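Local coordinates for protein FprA (Mycobacterium tuberculosis, PDB 1LQT) that transfers electrons between NADPH and ferredoxin through a bound FAD, and may supply electrons to P450 systems, at residues A[189-202]-A[263-275]. Sequence-based numbering, arbitrary orientation.
Sequences RGIQEVVIVGRRGP and GHRRMVFRFLTSP. With ODP (4-oxo-nicotinamide-adenine dinucleotide phosphate), chain I.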
loop_
_atom_site.group_PDB
_atom_site.type_symbol
_atom_site.label_atom_id
_atom_site.label_comp_id
_atom_site.label_asym_id
_atom_site.label_seq_id
_atom_site.Cartn_x
_atom_site.Cartn_y
_atom_site.Cartn_z
ATOM N N ARG A 189 -6.024 13.625 -21.339
ATOM C CA ARG A 189 -4.632 13.201 -21.691
ATOM C C ARG A 189 -3.662 14.367 -21.600
ATOM O O ARG A 189 -2.799 14.539 -22.466
ATOM C CB ARG A 189 -4.573 12.595 -23.095
ATOM C CG ARG A 189 -5.456 11.366 -23.250
ATOM C CD ARG A 189 -5.304 10.701 -24.559
ATOM N NE ARG A 189 -4.317 9.636 -24.522
ATOM C CZ ARG A 189 -4.287 8.646 -25.406
ATOM N NH1 ARG A 189 -5.173 8.606 -26.383
ATOM N NH2 ARG A 189 -3.371 7.699 -25.324
ATOM N N GLY A 190 -3.762 15.142 -20.519
ATOM C CA GLY A 190 -3.028 16.395 -20.401
ATOM C C GLY A 190 -1.533 16.186 -20.292
ATOM O O GLY A 190 -0.735 16.885 -20.906
ATOM N N ILE A 191 -1.172 15.187 -19.527
ATOM C CA ILE A 191 0.234 14.923 -19.300
ATOM C C ILE A 191 0.849 14.273 -20.531
ATOM O O ILE A 191 0.370 13.267 -21.028
ATOM C CB ILE A 191 0.404 14.053 -18.044
ATOM C CG1 ILE A 191 0.033 14.877 -16.818
ATOM C CG2 ILE A 191 1.800 13.502 -17.968
ATOM C CD1 ILE A 191 -0.231 14.079 -15.650
ATOM N N GLN A 192 1.929 14.873 -21.000
ATOM C CA GLN A 192 2.652 14.367 -22.165
ATOM C C GLN A 192 3.944 13.670 -21.777
ATOM O O GLN A 192 4.472 12.923 -22.555
ATOM C CB GLN A 192 2.965 15.519 -23.126
ATOM C CG GLN A 192 1.717 16.225 -23.671
ATOM C CD GLN A 192 0.892 15.368 -24.596
ATOM O OE1 GLN A 192 1.357 14.342 -25.129
ATOM N NE2 GLN A 192 -0.351 15.785 -24.807
ATOM N N GLU A 193 4.458 13.957 -20.585
ATOM C CA GLU A 193 5.716 13.381 -20.134
ATOM C C GLU A 193 5.681 13.204 -18.628
ATOM O O GLU A 193 5.276 14.119 -17.910
ATOM C CB GLU A 193 6.903 14.293 -20.475
ATOM C CG GLU A 193 8.251 13.766 -20.047
ATOM C CD GLU A 193 9.405 14.601 -20.577
ATOM O OE1 GLU A 193 9.767 14.411 -21.735
ATOM O OE2 GLU A 193 9.924 15.454 -19.841
ATOM N N VAL A 194 6.099 12.031 -18.177
ATOM C CA VAL A 194 6.371 11.788 -16.774
ATOM C C VAL A 194 7.858 11.507 -16.648
ATOM O O VAL A 194 8.378 10.658 -17.345
ATOM C CB VAL A 194 5.587 10.574 -16.225
ATOM C CG1 VAL A 194 5.973 10.293 -14.789
ATOM C CG2 VAL A 194 4.091 10.807 -16.315
ATOM N N VAL A 195 8.501 12.229 -15.758
ATOM C CA VAL A 195 9.911 12.008 -15.465
ATOM C C VAL A 195 10.003 11.327 -14.104
ATOM O O VAL A 195 9.542 11.852 -13.104
ATOM C CB VAL A 195 10.725 13.303 -15.441
ATOM C CG1 VAL A 195 12.184 12.980 -15.288
ATOM C CG2 VAL A 195 10.482 14.095 -16.730
ATOM N N ILE A 196 10.533 10.112 -14.086
ATOM C CA ILE A 196 10.745 9.306 -12.873
ATOM C C ILE A 196 12.173 9.550 -12.434
ATOM O O ILE A 196 13.120 9.267 -13.162
ATOM C CB ILE A 196 10.516 7.836 -13.155
ATOM C CG1 ILE A 196 9.097 7.607 -13.641
ATOM C CG2 ILE A 196 10.807 7.009 -11.901
ATOM C CD1 ILE A 196 8.816 6.224 -14.091
ATOM N N VAL A 197 12.316 10.063 -11.222
ATOM C CA VAL A 197 13.584 10.591 -10.722
ATOM C C VAL A 197 14.057 9.755 -9.529
ATOM O O VAL A 197 13.438 9.782 -8.458
ATOM C CB VAL A 197 13.404 12.062 -10.304
ATOM C CG1 VAL A 197 14.715 12.665 -9.869
ATOM C CG2 VAL A 197 12.807 12.876 -11.437
ATOM N N GLY A 198 15.153 9.026 -9.731
ATOM C CA GLY A 198 15.763 8.172 -8.728
ATOM C C GLY A 198 17.018 8.806 -8.177
ATOM O O GLY A 198 17.870 9.235 -8.933
ATOM N N ARG A 199 17.176 8.779 -6.854
ATOM C CA ARG A 199 18.320 9.407 -6.211
ATOM C C ARG A 199 19.601 8.613 -6.355
ATOM O O ARG A 199 20.683 9.214 -6.468
ATOM C CB ARG A 199 18.023 9.754 -4.753
ATOM C CG ARG A 199 17.780 8.571 -3.826
ATOM C CD ARG A 199 17.685 9.009 -2.396
ATOM N NE ARG A 199 17.314 7.892 -1.541
ATOM C CZ ARG A 199 17.044 8.038 -0.259
ATOM N NH1 ARG A 199 17.129 9.230 0.301
ATOM N NH2 ARG A 199 16.711 6.992 0.459
ATOM N N ARG A 200 19.498 7.284 -6.302
ATOM C CA ARG A 200 20.632 6.411 -6.547
ATOM C C ARG A 200 20.602 5.962 -8.001
ATOM O O ARG A 200 19.981 6.600 -8.832
ATOM C CB ARG A 200 20.719 5.300 -5.501
ATOM C CG ARG A 200 20.957 5.852 -4.089
ATOM C CD ARG A 200 21.315 4.813 -3.068
ATOM N NE ARG A 200 20.197 3.909 -2.827
ATOM C CZ ARG A 200 20.320 2.703 -2.292
ATOM N NH1 ARG A 200 21.508 2.209 -1.973
ATOM N NH2 ARG A 200 19.253 1.946 -2.141
ATOM N N GLY A 201 21.370 4.924 -8.325
ATOM C CA GLY A 201 21.500 4.479 -9.693
ATOM C C GLY A 201 20.623 3.307 -10.029
ATOM O O GLY A 201 19.888 2.764 -9.192
ATOM N N PRO A 202 20.695 2.876 -11.282
ATOM C CA PRO A 202 19.882 1.739 -11.709
ATOM C C PRO A 202 20.104 0.471 -10.881
ATOM O O PRO A 202 19.140 -0.276 -10.688
ATOM C CB PRO A 202 20.309 1.554 -13.173
ATOM C CG PRO A 202 20.767 2.893 -13.596
ATOM C CD PRO A 202 21.445 3.467 -12.404
ATOM N N GLY A 263 6.075 12.949 -31.059
ATOM C CA GLY A 263 4.653 12.686 -31.183
ATOM C C GLY A 263 4.070 11.712 -30.192
ATOM O O GLY A 263 2.882 11.452 -30.202
ATOM N N HIS A 264 4.882 11.149 -29.332
ATOM C CA HIS A 264 4.427 10.148 -28.389
ATOM C C HIS A 264 4.460 10.716 -26.993
ATOM O O HIS A 264 5.179 11.651 -26.713
ATOM C CB HIS A 264 5.347 8.927 -28.511
ATOM C CG HIS A 264 5.285 8.279 -29.854
ATOM N ND1 HIS A 264 4.643 7.082 -30.065
ATOM C CD2 HIS A 264 5.753 8.676 -31.061
ATOM C CE1 HIS A 264 4.717 6.764 -31.347
ATOM N NE2 HIS A 264 5.385 7.718 -31.975
ATOM N N ARG A 265 3.651 10.162 -26.114
ATOM C CA ARG A 265 3.800 10.486 -24.712
ATOM C C ARG A 265 5.086 9.803 -24.230
ATOM O O ARG A 265 5.507 8.816 -24.812
ATOM C CB ARG A 265 2.571 10.060 -23.918
ATOM C CG ARG A 265 1.275 10.769 -24.370
ATOM C CD ARG A 265 0.027 10.269 -23.572
ATOM N NE ARG A 265 -0.160 8.856 -23.887
ATOM C CZ ARG A 265 -1.138 8.040 -23.495
ATOM N NH1 ARG A 265 -2.099 8.476 -22.664
ATOM N NH2 ARG A 265 -1.129 6.757 -23.935
ATOM N N ARG A 266 5.707 10.358 -23.191
ATOM C CA ARG A 266 7.037 9.905 -22.762
ATOM C C ARG A 266 7.069 9.567 -21.268
ATOM O O ARG A 266 6.620 10.358 -20.466
ATOM C CB ARG A 266 8.076 11.007 -23.016
ATOM C CG ARG A 266 8.357 11.294 -24.481
ATOM C CD ARG A 266 9.015 12.664 -24.714
ATOM N NE ARG A 266 10.246 12.901 -23.956
ATOM C CZ ARG A 266 11.477 12.640 -24.368
ATOM N NH1 ARG A 266 11.668 12.052 -25.526
ATOM N NH2 ARG A 266 12.512 12.966 -23.601
ATOM N N MET A 267 7.690 8.434 -20.947
ATOM C CA MET A 267 8.017 8.060 -19.589
ATOM C C MET A 267 9.530 8.042 -19.516
ATOM O O MET A 267 10.153 7.147 -20.061
ATOM C CB MET A 267 7.440 6.698 -19.244
ATOM C CG MET A 267 7.597 6.370 -17.780
ATOM S SD MET A 267 7.019 4.714 -17.355
ATOM C CE MET A 267 5.264 4.848 -17.677
ATOM N N VAL A 268 10.107 9.041 -18.857
ATOM C CA VAL A 268 11.550 9.260 -18.841
ATOM C C VAL A 268 12.128 8.828 -17.501
ATOM O O VAL A 268 11.596 9.196 -16.451
ATOM C CB VAL A 268 11.852 10.774 -19.030
ATOM C CG1 VAL A 268 13.339 11.039 -18.995
ATOM C CG2 VAL A 268 11.244 11.316 -20.303
ATOM N N PHE A 269 13.215 8.066 -17.529
ATOM C CA PHE A 269 13.918 7.676 -16.306
ATOM C C PHE A 269 15.197 8.486 -16.167
ATOM O O PHE A 269 16.050 8.466 -17.032
ATOM C CB PHE A 269 14.288 6.196 -16.317
ATOM C CG PHE A 269 13.102 5.265 -16.150
ATOM C CD1 PHE A 269 12.280 4.981 -17.209
ATOM C CD2 PHE A 269 12.825 4.698 -14.936
ATOM C CE1 PHE A 269 11.200 4.135 -17.067
ATOM C CE2 PHE A 269 11.755 3.854 -14.776
ATOM C CZ PHE A 269 10.934 3.579 -15.833
ATOM N N ARG A 270 15.309 9.160 -15.021
ATOM C CA ARG A 270 16.515 9.893 -14.623
ATOM C C ARG A 270 17.007 9.299 -13.308
ATOM O O ARG A 270 16.245 9.199 -12.366
ATOM C CB ARG A 270 16.175 11.358 -14.402
ATOM C CG ARG A 270 15.933 12.139 -15.675
ATOM C CD ARG A 270 17.179 12.592 -16.383
ATOM N NE ARG A 270 18.049 13.421 -15.560
ATOM C CZ ARG A 270 17.934 14.735 -15.339
ATOM N NH1 ARG A 270 16.996 15.475 -15.896
ATOM N NH2 ARG A 270 18.828 15.333 -14.588
ATOM N N PHE A 271 18.246 8.863 -13.269
ATOM C CA PHE A 271 18.856 8.329 -12.080
ATOM C C PHE A 271 19.859 9.345 -11.535
ATOM O O PHE A 271 20.128 10.375 -12.128
ATOM C CB PHE A 271 19.515 6.986 -12.349
ATOM C CG PHE A 271 18.553 5.941 -12.838
ATOM C CD1 PHE A 271 17.861 5.135 -11.945
ATOM C CD2 PHE A 271 18.304 5.777 -14.177
ATOM C CE1 PHE A 271 16.986 4.178 -12.389
ATOM C CE2 PHE A 271 17.424 4.821 -14.621
ATOM C CZ PHE A 271 16.758 4.009 -13.723
ATOM N N LEU A 272 20.376 9.052 -10.340
ATOM C CA LEU A 272 21.378 9.870 -9.668
ATOM C C LEU A 272 20.937 11.342 -9.604
ATOM O O LEU A 272 21.716 12.271 -9.803
ATOM C CB LEU A 272 22.741 9.731 -10.318
ATOM C CG LEU A 272 23.310 8.335 -10.231
ATOM C CD1 LEU A 272 24.594 8.185 -11.007
ATOM C CD2 LEU A 272 23.540 7.915 -8.791
ATOM N N THR A 273 19.667 11.533 -9.250
ATOM C CA THR A 273 19.053 12.846 -9.233
ATOM C C THR A 273 18.135 12.940 -8.017
ATOM O O THR A 273 17.333 12.049 -7.796
ATOM C CB THR A 273 18.264 13.091 -10.527
ATOM O OG1 THR A 273 19.112 12.937 -11.645
ATOM C CG2 THR A 273 17.706 14.490 -10.577
ATOM N N SER A 274 18.219 14.058 -7.303
ATOM C CA SER A 274 17.351 14.319 -6.169
ATOM C C SER A 274 16.567 15.598 -6.376
ATOM O O SER A 274 17.068 16.577 -6.910
ATOM C CB SER A 274 18.159 14.458 -4.877
ATOM O OG SER A 274 18.636 13.228 -4.419
ATOM N N PRO A 275 15.333 15.638 -5.861
ATOM C CA PRO A 275 14.577 16.883 -5.829
ATOM C C PRO A 275 15.101 17.764 -4.707
ATOM O O PRO A 275 15.201 17.340 -3.564
ATOM C CB PRO A 275 13.161 16.438 -5.558
ATOM C CG PRO A 275 13.321 15.190 -4.713
ATOM C CD PRO A 275 14.572 14.526 -5.255
HETATM O O1X ODP I . 17.684 5.177 -2.537
HETATM P P2B ODP I . 16.522 4.340 -2.096
HETATM O O2X ODP I . 16.626 2.881 -2.487
HETATM O O3X ODP I . 16.199 4.498 -0.620
HETATM O O2B ODP I . 15.294 4.967 -2.934
HETATM C C2B ODP I . 13.933 4.758 -2.572
HETATM C C3B ODP I . 13.174 3.792 -3.453
HETATM O O3B ODP I . 13.551 3.967 -4.811
HETATM C C1B ODP I . 13.174 6.017 -2.781
HETATM N N9A ODP I . 13.401 7.086 -1.842
HETATM C C8A ODP I . 13.232 7.075 -0.480
HETATM N N7A ODP I . 13.472 8.258 0.056
HETATM C C5A ODP I . 13.809 9.090 -0.985
HETATM C C4A ODP I . 13.773 8.351 -2.170
HETATM N N3A ODP I . 14.032 8.845 -3.406
HETATM C C2A ODP I . 14.361 10.149 -3.415
HETATM N N1A ODP I . 14.409 10.949 -2.313
HETATM C C6A ODP I . 14.132 10.424 -1.082
HETATM N N6A ODP I . 14.129 11.270 -0.042
HETATM O O4B ODP I . 11.824 5.598 -2.698
HETATM C C4B ODP I . 11.739 4.290 -3.283
HETATM C C5B ODP I . 10.904 3.411 -2.398
HETATM O O5B ODP I . 10.687 2.198 -3.081
HETATM P PA ODP I . 10.049 0.964 -2.296
HETATM O O1A ODP I . 10.037 -0.179 -3.206
HETATM O O2A ODP I . 10.680 0.790 -0.971
HETATM O O3 ODP I . 8.578 1.495 -1.976
HETATM P PN ODP I . 7.220 1.595 -2.869
HETATM O O1N ODP I . 7.530 1.938 -4.274
HETATM O O2N ODP I . 6.344 2.467 -2.057
HETATM O O5D ODP I . 6.690 0.111 -2.877
HETATM C C5D ODP I . 6.282 -0.490 -1.621
HETATM C C4D ODP I . 6.280 -1.994 -1.789
HETATM O O4D ODP I . 5.166 -2.445 -2.550
HETATM C C1D ODP I . 5.632 -3.254 -3.633
HETATM C C2D ODP I . 7.031 -2.849 -3.834
HETATM O O2D ODP I . 7.778 -3.671 -4.656
HETATM C C3D ODP I . 7.535 -2.512 -2.480
HETATM O O3D ODP I . 7.987 -3.702 -1.869
HETATM N N1N ODP I . 4.720 -3.272 -4.722
HETATM C C2N ODP I . 4.779 -4.379 -5.599
HETATM C C3N ODP I . 4.232 -4.249 -6.832
HETATM C C7N ODP I . 4.395 -5.501 -7.707
HETATM N N7N ODP I . 3.896 -5.413 -8.912
HETATM O O7N ODP I . 4.999 -6.482 -7.219
HETATM C C4N ODP I . 3.640 -3.072 -7.312
HETATM O O99 ODP I . 3.188 -2.930 -8.489
HETATM C C5N ODP I . 3.616 -1.930 -6.387
HETATM C C6N ODP I . 4.183 -2.055 -5.100
HETATM O O HOH W 1 -1.457 11.241 -20.624
HETATM O O HOH W 2 1.051 12.249 -27.717
HETATM O O HOH W 3 14.979 11.276 -6.439
#
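Ile196 packs its CD1 over one face of the Phe269 ring, 4.1 Å from the centroid, in a CH-pi contact, and the same methyl lies 3.9 Å from Met267 CG. With CG1 anti to the carbonyl carbon (chi1 -60°) and the chain extended beyond it, the beta-branched Ile196 brings CD1 to both neighbours. Ala163 of helix 157-167 touches Ile196 and Met267 on this tightly packed face, where a small residue suits close helix-on-sheet packing. The other face is mixed: Val195 and Val197 are buried, while Glu193, Arg266, Val268 and Arg270 are partly exposed, Arg270 forming a salt bridge with Glu311. There Glu193 and Arg266 run side by side in a salt bridge, OE1 to NE 2.7 Å, the carboxylate oxygen lying in the guanidinium plane; Arg149 holds OE2. Strands 193-197 and 265-270 are parallel neighbours in the Rossmann-type NADP-binding sheet, joined by alternating backbone bonds such as Ile196 N to Val268 O, 2.7 Å. Past the strand ends, Pro202 CG sits 3.8 Å from the Phe271 ring centroid, almost on the ring normal, a rigid apolar ring matched to a flat one. Leu272 N bonds to Arg200 O, 2.9 Å, from above the carbonyl plane, linking the two turns beside the 2'-phosphate of the bound NADP derivative. Arg199 lays its guanidinium over the adenine while NE reaches O1X at 2.9 Å; Arg200 NE shares that oxygen, and its NH2 meets O2X at 2.8 Å.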